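Local coordinates for diacylglycerol kinase (Bacillus anthracis, PDB 3S40), which probably phosphorylates the membrane lipid diacylglycerol, taking the phosphate from ATP to give phosphatidic acid, at residues 13-18 and 42-47; 104-109 and 204-209; 219-224 and 256-261; 264-269 and 280-285. One frame throughout, in Å; residues are numbered along the deposited sequence.

Interaction 1. Residues 13-18 and 42-47; sequences LIVNPK and LHILHT
Val15 O is gripped by the start of the turn that follows strand 42-46: Thr47 N donates to it at 2.8 Å, Thr47 OG1 adds a weak bond at 3.4 Å, and His46 CA leans in with a CA-H...O contact. Upstream, Leu13 N to His43 O at 2.7 Å, Leu45 N to Leu13 O and Val15 N to Leu45 O, all nearly straight, fix a parallel register of Leu13 with Ile44, Ile14 with Leu45 and Val15 with His46. Leu13 and Ile44 lie side by side on one face, CD2 to CG2 at 4.2 Å, and Val15 CG2 completes the cluster. On the Ile14 face, the Thr47 side chain crosses that of Ile14 at about a right angle, CG2 to CG2 at 3.7 Å. With OG1 placed between its backbone N and carbonyl carbon (chi1 51°), Thr47 brings the hydroxyl 3.4 Å from Pro17 CD. Asn16 OD1 closes an Asx turn onto Lys18 N, while Asn16 ND2 bonds Thr75 OG1, in the GGDGT sequence associated with nucleotide binding in this family. Helix 24-38 packs on Ile44 and helix 52-60 on Leu45; strands 11-15 and 42-46, with helix 24-38 between, form a beta-alpha-beta unit of the catalytic domain's parallel sheet.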
# COMPACT_ATOMS: atom_id res chain seq x y z
N LEU A 13 19.35 -4.38 1.23
CA LEU A 13 18.83 -3.02 1.28
C LEU A 13 18.86 -2.40 -0.12
O LEU A 13 19.92 -2.27 -0.74
CB LEU A 13 19.66 -2.15 2.26
CG LEU A 13 19.38 -0.63 2.24
CD1 LEU A 13 17.97 -0.34 2.76
CD2 LEU A 13 20.40 0.19 3.05
N ILE A 14 17.68 -2.05 -0.62
CA ILE A 14 17.59 -1.36 -1.92
C ILE A 14 17.47 0.12 -1.66
O ILE A 14 16.60 0.56 -0.90
CB ILE A 14 16.37 -1.83 -2.74
CG1 ILE A 14 16.51 -3.33 -3.06
CG2 ILE A 14 16.22 -1.00 -4.05
CD1 ILE A 14 15.21 -4.01 -3.52
N VAL A 15 18.35 0.89 -2.27
CA VAL A 15 18.39 2.34 -2.07
C VAL A 15 18.07 3.09 -3.35
O VAL A 15 18.76 2.92 -4.36
CB VAL A 15 19.78 2.80 -1.61
CG1 VAL A 15 19.87 4.33 -1.66
CG2 VAL A 15 20.08 2.26 -0.21
N ASN A 16 17.03 3.92 -3.31
CA ASN A 16 16.78 4.91 -4.35
C ASN A 16 17.56 6.17 -4.01
O ASN A 16 17.23 6.87 -3.05
CB ASN A 16 15.28 5.21 -4.45
CG ASN A 16 14.96 6.26 -5.50
OD1 ASN A 16 15.84 6.79 -6.16
ND2 ASN A 16 13.67 6.57 -5.65
N PRO A 17 18.62 6.45 -4.79
CA PRO A 17 19.55 7.54 -4.45
C PRO A 17 18.86 8.89 -4.47
O PRO A 17 19.31 9.83 -3.82
CB PRO A 17 20.60 7.47 -5.58
CG PRO A 17 20.45 6.11 -6.19
CD PRO A 17 18.99 5.78 -6.04
N LYS A 18 17.75 8.97 -5.20
CA LYS A 18 16.97 10.20 -5.23
C LYS A 18 16.09 10.36 -3.99
O LYS A 18 15.59 11.46 -3.71
CB LYS A 18 16.09 10.25 -6.48
CG LYS A 18 16.76 10.86 -7.69
CD LYS A 18 17.36 9.82 -8.61
CE LYS A 18 18.02 10.48 -9.82
NZ LYS A 18 18.44 9.50 -10.86
N LEU A 42 24.87 -8.10 4.95
CA LEU A 42 24.01 -7.06 4.46
C LEU A 42 24.47 -6.60 3.08
O LEU A 42 25.61 -6.24 2.88
CB LEU A 42 24.03 -5.88 5.44
CG LEU A 42 23.33 -4.59 5.01
CD1 LEU A 42 21.85 -4.85 4.78
CD2 LEU A 42 23.53 -3.47 6.06
N HIS A 43 23.56 -6.62 2.13
CA HIS A 43 23.92 -6.29 0.77
C HIS A 43 23.15 -5.04 0.38
O HIS A 43 21.92 -4.95 0.56
CB HIS A 43 23.58 -7.48 -0.16
CG HIS A 43 24.22 -7.38 -1.51
ND1 HIS A 43 24.29 -8.45 -2.37
CD2 HIS A 43 24.84 -6.35 -2.13
CE1 HIS A 43 24.92 -8.08 -3.48
NE2 HIS A 43 25.26 -6.81 -3.36
N ILE A 44 23.87 -4.05 -0.11
CA ILE A 44 23.27 -2.76 -0.43
C ILE A 44 23.39 -2.45 -1.90
O ILE A 44 24.50 -2.46 -2.44
CB ILE A 44 23.95 -1.64 0.35
CG1 ILE A 44 23.93 -1.94 1.84
CG2 ILE A 44 23.27 -0.30 0.06
CD1 ILE A 44 24.60 -0.83 2.67
N LEU A 45 22.26 -2.18 -2.54
CA LEU A 45 22.23 -1.89 -3.97
C LEU A 45 21.51 -0.59 -4.25
O LEU A 45 20.40 -0.38 -3.76
CB LEU A 45 21.52 -3.01 -4.75
CG LEU A 45 22.09 -4.43 -4.70
CD1 LEU A 45 21.14 -5.37 -5.46
CD2 LEU A 45 23.52 -4.50 -5.28
N HIS A 46 22.12 0.28 -5.04
CA HIS A 46 21.42 1.49 -5.46
C HIS A 46 20.62 1.18 -6.71
O HIS A 46 21.07 0.41 -7.54
CB HIS A 46 22.40 2.61 -5.75
CG HIS A 46 23.28 2.96 -4.58
ND1 HIS A 46 24.11 4.06 -4.59
CD2 HIS A 46 23.45 2.37 -3.38
CE1 HIS A 46 24.76 4.13 -3.44
NE2 HIS A 46 24.37 3.11 -2.69
N THR A 47 19.42 1.75 -6.84
CA THR A 47 18.70 1.70 -8.12
C THR A 47 19.33 2.72 -9.07
O THR A 47 19.93 3.68 -8.62
CB THR A 47 17.21 2.05 -7.97
OG1 THR A 47 17.09 3.30 -7.26
CG2 THR A 47 16.46 0.95 -7.19

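Interaction 2. Residues 104-109 and 204-209; sequences SRTLGV and GEYLGG
Thr106 and Arg105, in the last turn of helix 102-106, meet the bend 204-209 where the kinase catalytic domain faces the beta-sandwich domain; the helix terminates in a Schellman motif with Gly108 at positive phi. Thr106 OG1 accepts from Glu205 N at 3.0 Å. The same hydroxyl holds water 3 at 2.6 Å, which donates on to Tyr206 O, and bonds Asp102 O within its own helix, so three partners fix it. The Thr106 CG2 methyl lies against the Glu205 side chain, 3.7 Å from Glu205 CG. Arg105 CB sits over the centre of the Tyr206 ring in a CH-pi contact, 3.6 Å from the centroid and 12° off the ring normal. CG anti to the carbonyl carbon (chi1 -69°) and an extended run to NE carry the guanidinium past the ring, its plane turned 35° from it. Gly209 O lies over one guanidinium face, too poorly aligned to bond NE, which instead donates to Cys100 O. In the second shell, Asp102 receives Gly208 N and Gly209 N on its two carboxylate oxygens, tying the bend to the helix. Glu205 OE1 takes Cys219 N, while OE2 receives water 2, which also donates to Thr106 O. Arg105 O serves the helix end and the interface together: Gly108 N reaches it at 2.9 Å, and water 1 donates to it at 2.8 Å while making a weak contact with Tyr206 OH.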
# COMPACT_ATOMS: atom_id res chain seq x y z
N SER A 104 4.21 2.66 4.53
CA SER A 104 5.06 2.74 5.70
C SER A 104 4.23 3.26 6.87
O SER A 104 4.34 2.77 8.01
CB SER A 104 6.33 3.59 5.43
OG SER A 104 6.12 4.98 5.67
N ARG A 105 3.36 4.23 6.60
CA ARG A 105 2.49 4.73 7.68
C ARG A 105 1.52 3.66 8.17
O ARG A 105 1.24 3.55 9.36
CB ARG A 105 1.71 5.97 7.25
CG ARG A 105 2.60 7.19 7.07
CD ARG A 105 1.81 8.33 6.47
NE ARG A 105 2.68 9.30 5.83
CZ ARG A 105 3.18 10.37 6.45
NH1 ARG A 105 3.97 11.20 5.79
NH2 ARG A 105 2.87 10.59 7.73
N THR A 106 1.02 2.85 7.25
CA THR A 106 0.10 1.79 7.62
C THR A 106 0.76 0.87 8.67
O THR A 106 0.11 0.41 9.63
CB THR A 106 -0.36 1.02 6.37
OG1 THR A 106 -1.22 1.87 5.59
CG2 THR A 106 -1.12 -0.24 6.75
N LEU A 107 2.06 0.64 8.51
CA LEU A 107 2.84 -0.25 9.38
C LEU A 107 3.35 0.48 10.61
O LEU A 107 4.04 -0.12 11.45
CB LEU A 107 4.02 -0.87 8.61
CG LEU A 107 3.64 -1.67 7.36
CD1 LEU A 107 4.90 -2.10 6.55
CD2 LEU A 107 2.78 -2.88 7.70
N GLY A 108 3.01 1.76 10.72
CA GLY A 108 3.37 2.55 11.88
C GLY A 108 4.85 2.89 11.91
O GLY A 108 5.41 3.24 12.95
N VAL A 109 5.48 2.79 10.76
CA VAL A 109 6.90 3.10 10.66
C VAL A 109 7.18 4.58 10.90
O VAL A 109 6.59 5.43 10.25
CB VAL A 109 7.46 2.72 9.29
CG1 VAL A 109 8.91 3.18 9.19
CG2 VAL A 109 7.30 1.20 9.04
N GLY A 204 -4.91 -0.53 2.32
CA GLY A 204 -4.03 0.23 3.17
C GLY A 204 -4.77 1.23 4.04
O GLY A 204 -5.88 1.65 3.73
N GLU A 205 -4.13 1.63 5.13
CA GLU A 205 -4.80 2.41 6.17
C GLU A 205 -4.48 3.90 6.04
O GLU A 205 -4.97 4.71 6.81
CB GLU A 205 -4.44 1.81 7.55
CG GLU A 205 -4.71 0.27 7.55
CD GLU A 205 -4.31 -0.46 8.84
OE1 GLU A 205 -4.13 -1.70 8.81
OE2 GLU A 205 -4.16 0.20 9.89
N TYR A 206 -3.69 4.25 5.02
CA TYR A 206 -3.32 5.63 4.77
C TYR A 206 -3.40 5.92 3.29
O TYR A 206 -3.14 5.05 2.47
CB TYR A 206 -1.88 5.91 5.25
CG TYR A 206 -1.80 6.12 6.73
CD1 TYR A 206 -1.70 7.39 7.26
CD2 TYR A 206 -1.86 5.04 7.61
CE1 TYR A 206 -1.64 7.60 8.62
CE2 TYR A 206 -1.79 5.24 8.97
CZ TYR A 206 -1.69 6.51 9.47
OH TYR A 206 -1.63 6.70 10.84
N LEU A 207 -3.75 7.15 2.95
CA LEU A 207 -3.84 7.57 1.56
C LEU A 207 -3.44 9.02 1.46
O LEU A 207 -4.06 9.87 2.10
CB LEU A 207 -5.28 7.41 1.06
CG LEU A 207 -5.64 6.14 0.32
CD1 LEU A 207 -6.98 5.59 0.79
CD2 LEU A 207 -5.64 6.42 -1.18
N GLY A 208 -2.42 9.30 0.65
CA GLY A 208 -1.95 10.66 0.46
C GLY A 208 -1.29 11.22 1.71
O GLY A 208 -1.44 12.39 2.03
N GLY A 209 -0.56 10.37 2.42
CA GLY A 209 0.16 10.80 3.60
C GLY A 209 -0.69 10.90 4.86
O GLY A 209 -0.15 11.12 5.95
O HOH W 1 1.57 5.71 11.12
O HOH W 2 -1.94 2.03 10.35
O HOH W 3 -1.33 2.62 3.09

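Interaction 3. Residues 219-224 and 256-261; sequences CDDGTL and HVKAKS
Asp221 and Lys258 form the salt bridge of this contact, OD1 to NZ at 2.7 Å, with the ammonium on the syn lone pair of OD1. Lys258 reaches it by running extended and then bending at its last torsion (chi4 -69°), its side chain crossing that of Thr223 at about a right angle with CB and CG against Thr223 OG1. NZ makes a second salt bridge to Asp225 OD2 and donates to Asn216 O, so three oxygens could use all of its protons. The second oxygen of Asp221 serves its own loop: OD2 accepts from Thr223 N at 3.1 Å, met from above the carboxylate plane, and closes an Asx turn. Thr223 OG1 adds a weak bond to the same oxygen. Gly222, with phi of 78°, makes the bend inside that turn and gives its own N to Asp129 OD2. Beyond the turn, Leu224 and Ala259 make an antiparallel hydrogen-bonded pair, Leu224 N to Ala259 O at 3.0 Å and Ala259 N to Leu224 O at 2.9 Å, which starts strand 224-230 against the edge strand 254-259. Leu224 O also receives the CA-H of Lys258. Lys260 stretches out beside Gly222, its CE 3.1 Å from Gly222 O, toward a weak bond between NZ and Gln290 OE1; its backbone N is taken by Asp188 OD2. With one carboxylate oxygen spent on lysine and the other on the turn, Asp221 couples the loop's shape to the strand, and the flanking carboxylates of Asp221 and Asp225 would probably keep Lys258 charged.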
# COMPACT_ATOMS: atom_id res chain seq x y z
N CYS A 219 -5.05 -3.41 6.77
CA CYS A 219 -4.26 -4.14 5.77
C CYS A 219 -4.21 -5.65 6.04
O CYS A 219 -3.74 -6.41 5.19
CB CYS A 219 -2.83 -3.59 5.70
SG CYS A 219 -1.84 -3.90 7.20
N ASP A 220 -4.67 -6.08 7.21
CA ASP A 220 -4.51 -7.48 7.63
C ASP A 220 -5.79 -8.13 8.22
O ASP A 220 -5.69 -9.11 8.97
CB ASP A 220 -3.39 -7.59 8.66
CG ASP A 220 -3.65 -6.74 9.90
OD1 ASP A 220 -4.68 -6.03 9.91
OD2 ASP A 220 -2.83 -6.77 10.85
N ASP A 221 -6.97 -7.60 7.91
CA ASP A 221 -8.19 -8.20 8.45
C ASP A 221 -8.86 -9.23 7.52
O ASP A 221 -9.95 -9.71 7.79
CB ASP A 221 -9.19 -7.14 8.91
CG ASP A 221 -9.82 -6.36 7.75
OD1 ASP A 221 -10.66 -5.49 8.04
OD2 ASP A 221 -9.46 -6.61 6.57
N GLY A 222 -8.19 -9.58 6.43
CA GLY A 222 -8.67 -10.62 5.54
C GLY A 222 -9.79 -10.22 4.60
O GLY A 222 -10.37 -11.06 3.91
N THR A 223 -10.11 -8.93 4.56
CA THR A 223 -11.13 -8.45 3.62
C THR A 223 -10.67 -7.15 2.98
O THR A 223 -9.71 -6.52 3.43
CB THR A 223 -12.50 -8.19 4.30
OG1 THR A 223 -12.41 -7.06 5.17
CG2 THR A 223 -12.97 -9.41 5.09
N LEU A 224 -11.39 -6.76 1.94
CA LEU A 224 -11.20 -5.50 1.26
C LEU A 224 -12.39 -4.61 1.57
O LEU A 224 -13.50 -5.11 1.81
CB LEU A 224 -11.16 -5.74 -0.24
CG LEU A 224 -9.88 -6.47 -0.64
CD1 LEU A 224 -9.82 -6.70 -2.14
CD2 LEU A 224 -8.69 -5.63 -0.18
N HIS A 256 -20.56 1.62 1.97
CA HIS A 256 -19.32 1.04 2.46
C HIS A 256 -19.59 -0.36 2.96
O HIS A 256 -20.43 -0.56 3.85
CB HIS A 256 -18.74 1.88 3.60
CG HIS A 256 -17.50 1.29 4.21
ND1 HIS A 256 -17.10 1.57 5.49
CD2 HIS A 256 -16.57 0.45 3.70
CE1 HIS A 256 -15.98 0.93 5.76
NE2 HIS A 256 -15.64 0.23 4.69
N VAL A 257 -18.90 -1.33 2.39
CA VAL A 257 -19.03 -2.70 2.87
C VAL A 257 -17.67 -3.38 2.80
O VAL A 257 -16.78 -2.94 2.07
CB VAL A 257 -20.04 -3.50 2.04
CG1 VAL A 257 -19.48 -3.81 0.66
CG2 VAL A 257 -20.40 -4.79 2.76
N LYS A 258 -17.51 -4.44 3.58
CA LYS A 258 -16.30 -5.25 3.51
C LYS A 258 -16.59 -6.56 2.80
O LYS A 258 -17.60 -7.19 3.08
CB LYS A 258 -15.74 -5.51 4.91
CG LYS A 258 -14.90 -4.35 5.44
CD LYS A 258 -14.77 -4.40 6.95
CE LYS A 258 -13.81 -3.34 7.46
NZ LYS A 258 -12.40 -3.68 7.07
N ALA A 259 -15.73 -6.96 1.88
CA ALA A 259 -15.95 -8.21 1.17
C ALA A 259 -14.64 -8.87 0.73
O ALA A 259 -13.62 -8.20 0.63
CB ALA A 259 -16.86 -7.97 -0.03
N LYS A 260 -14.68 -10.17 0.48
CA LYS A 260 -13.47 -10.89 0.05
C LYS A 260 -13.38 -11.04 -1.46
O LYS A 260 -12.29 -11.12 -2.00
CB LYS A 260 -13.36 -12.26 0.71
CG LYS A 260 -13.05 -12.22 2.19
CD LYS A 260 -12.63 -13.59 2.69
CE LYS A 260 -12.22 -13.55 4.15
NZ LYS A 260 -11.41 -14.76 4.53
N SER A 261 -14.53 -11.12 -2.13
CA SER A 261 -14.55 -11.35 -3.56
C SER A 261 -15.49 -10.35 -4.22
O SER A 261 -16.70 -10.32 -3.95
CB SER A 261 -14.99 -12.78 -3.88
OG SER A 261 -14.86 -13.04 -5.27

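Interaction 4. Residues 264-269 and 280-285; sequences IETEEE and LHTPCQ
Thr282 OG1 donates to Thr266 OG1 at 2.6 Å, and Thr266 OG1 in turn donates to Glu268 O at 2.8 Å, approaching well above that carbonyl plane. Lys270 N bonds Thr282 OG1 as well, so the two hydroxyls form a short hydrogen-bonded chain running from Lys270 N to Glu268 O across the mouth of the turn after strand 261-266. Both threonines hold OG1 between backbone N and carbonyl carbon (chi1 53° and 51°), which aims the oxygens at one another and puts the CG2 methyls of Thr266 and Thr282 in contact at 3.6 Å. Ile264 and Cys284 are an antiparallel hydrogen-bonded pair: Ile264 N to Cys284 O at 2.9 Å is nearly straight, whereas the return bond, Cys284 N to Ile264 O at 3.0 Å, is more bent. Pro283, after a cis peptide bond, sets its CA against Ile264 O. Farther out, the Glu269 carboxylate stacks on the His281 imidazole with planes 13° apart, OE2 lying over one face 3.3 Å from CG. His281 ND1 donates to Thr282 O at 3.1 Å, close to the ring plane, which holds the ring's rotation; the carboxylate above it would tend to favour a protonated ring. Ile264 and Cys284 turn their side chains to the same face, where both touch Trp142 of strand 141-144. Strand 261-266 runs between 284-296 and 181-187 in one sheet, while the connected strands 271-274 and 280-281 pair at the end of the other, so both segments pass from one sheet to the other here.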
# COMPACT_ATOMS: atom_id res chain seq x y z
N ILE A 264 -16.74 -5.50 -10.10
CA ILE A 264 -17.21 -4.15 -10.39
C ILE A 264 -17.42 -3.96 -11.89
O ILE A 264 -16.49 -4.13 -12.69
CB ILE A 264 -16.22 -3.07 -9.91
CG1 ILE A 264 -15.77 -3.34 -8.47
CG2 ILE A 264 -16.84 -1.70 -10.03
CD1 ILE A 264 -14.32 -3.76 -8.38
N GLU A 265 -18.64 -3.59 -12.24
CA GLU A 265 -19.01 -3.41 -13.63
C GLU A 265 -19.57 -2.01 -13.83
O GLU A 265 -20.30 -1.50 -12.98
CB GLU A 265 -20.03 -4.47 -14.03
CG GLU A 265 -20.75 -4.21 -15.35
CD GLU A 265 -21.94 -5.14 -15.55
OE1 GLU A 265 -21.85 -6.32 -15.16
OE2 GLU A 265 -22.97 -4.68 -16.11
N THR A 266 -19.22 -1.39 -14.95
CA THR A 266 -19.71 -0.06 -15.30
C THR A 266 -20.48 -0.08 -16.62
O THR A 266 -20.44 -1.06 -17.36
CB THR A 266 -18.56 0.92 -15.46
OG1 THR A 266 -17.61 0.37 -16.38
CG2 THR A 266 -17.88 1.17 -14.12
N GLU A 267 -21.15 1.03 -16.91
CA GLU A 267 -21.87 1.22 -18.16
C GLU A 267 -20.90 1.21 -19.34
O GLU A 267 -21.05 0.43 -20.28
CB GLU A 267 -22.62 2.55 -18.14
CG GLU A 267 -23.82 2.61 -19.07
CD GLU A 267 -24.98 1.75 -18.58
OE1 GLU A 267 -24.94 1.30 -17.41
OE2 GLU A 267 -25.93 1.53 -19.36
N GLU A 268 -19.92 2.10 -19.29
CA GLU A 268 -18.85 2.13 -20.27
C GLU A 268 -17.54 1.86 -19.57
O GLU A 268 -17.34 2.28 -18.43
CB GLU A 268 -18.77 3.51 -20.93
CG GLU A 268 -19.92 3.85 -21.85
CD GLU A 268 -19.70 5.18 -22.53
OE1 GLU A 268 -19.86 5.25 -23.77
OE2 GLU A 268 -19.37 6.16 -21.83
N GLU A 269 -16.63 1.17 -20.25
CA GLU A 269 -15.29 0.98 -19.72
C GLU A 269 -14.77 2.27 -19.09
O GLU A 269 -14.88 3.35 -19.69
CB GLU A 269 -14.35 0.53 -20.83
CG GLU A 269 -12.89 0.57 -20.46
CD GLU A 269 -12.04 -0.25 -21.41
OE1 GLU A 269 -12.57 -1.19 -22.04
OE2 GLU A 269 -10.83 0.04 -21.52
N LEU A 280 -5.36 -0.76 -15.61
CA LEU A 280 -6.54 -1.62 -15.56
C LEU A 280 -7.73 -0.81 -16.03
O LEU A 280 -7.61 0.38 -16.34
CB LEU A 280 -6.79 -2.14 -14.14
CG LEU A 280 -5.82 -3.21 -13.60
CD1 LEU A 280 -5.79 -3.19 -12.09
CD2 LEU A 280 -6.20 -4.59 -14.12
N HIS A 281 -8.89 -1.45 -16.08
CA HIS A 281 -10.11 -0.78 -16.46
C HIS A 281 -11.25 -1.76 -16.26
O HIS A 281 -11.05 -2.97 -16.31
CB HIS A 281 -10.04 -0.34 -17.92
CG HIS A 281 -9.71 -1.46 -18.86
ND1 HIS A 281 -10.56 -2.52 -19.08
CD2 HIS A 281 -8.61 -1.70 -19.61
CE1 HIS A 281 -10.01 -3.35 -19.94
NE2 HIS A 281 -8.82 -2.88 -20.27
N THR A 282 -12.45 -1.23 -16.03
CA THR A 282 -13.63 -2.06 -15.87
C THR A 282 -13.93 -2.86 -17.13
O THR A 282 -13.53 -2.46 -18.22
CB THR A 282 -14.88 -1.21 -15.49
OG1 THR A 282 -15.01 -0.12 -16.42
CG2 THR A 282 -14.75 -0.66 -14.08
N PRO A 283 -14.63 -4.01 -16.99
CA PRO A 283 -15.03 -4.59 -15.71
C PRO A 283 -13.83 -5.19 -14.99
O PRO A 283 -12.76 -5.32 -15.59
CB PRO A 283 -16.02 -5.69 -16.12
CG PRO A 283 -15.60 -6.07 -17.49
CD PRO A 283 -15.11 -4.80 -18.14
N CYS A 284 -14.01 -5.56 -13.72
CA CYS A 284 -12.88 -5.95 -12.89
C CYS A 284 -13.27 -6.89 -11.75
O CYS A 284 -14.26 -6.65 -11.04
CB CYS A 284 -12.19 -4.69 -12.36
SG CYS A 284 -10.54 -4.96 -11.74
N GLN A 285 -12.49 -7.96 -11.59
CA GLN A 285 -12.65 -8.91 -10.49
C GLN A 285 -11.54 -8.69 -9.47
O GLN A 285 -10.36 -8.53 -9.84
CB GLN A 285 -12.60 -10.36 -11.00
CG GLN A 285 -12.79 -11.43 -9.92
CD GLN A 285 -14.18 -11.42 -9.27
OE1 GLN A 285 -15.16 -10.98 -9.88
NE2 GLN A 285 -14.27 -11.92 -8.03

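The four contacts follow one another along the chain from the catalytic domain into the beta-sandwich domain. Interaction 1 stands apart, its centre about 22 Å from that of interaction 2 and about 38 Å from that of interaction 4; it lies beside the probable nucleotide site through the bond of Asn16 to Thr75 of the GGDGT sequence. Interaction 2 bridges the two domains and touches interaction 3, whose centre is about 17 Å away, through a probable hydrogen bond of Cys219 N to Glu205 OE1 at 2.8 Å and through Thr106 CG2 on Cys219 SG. Interactions 3 and 4, centres about 19 Å apart, meet at Ser261 and Gln285, where strand 254-259 gives way to 261-266.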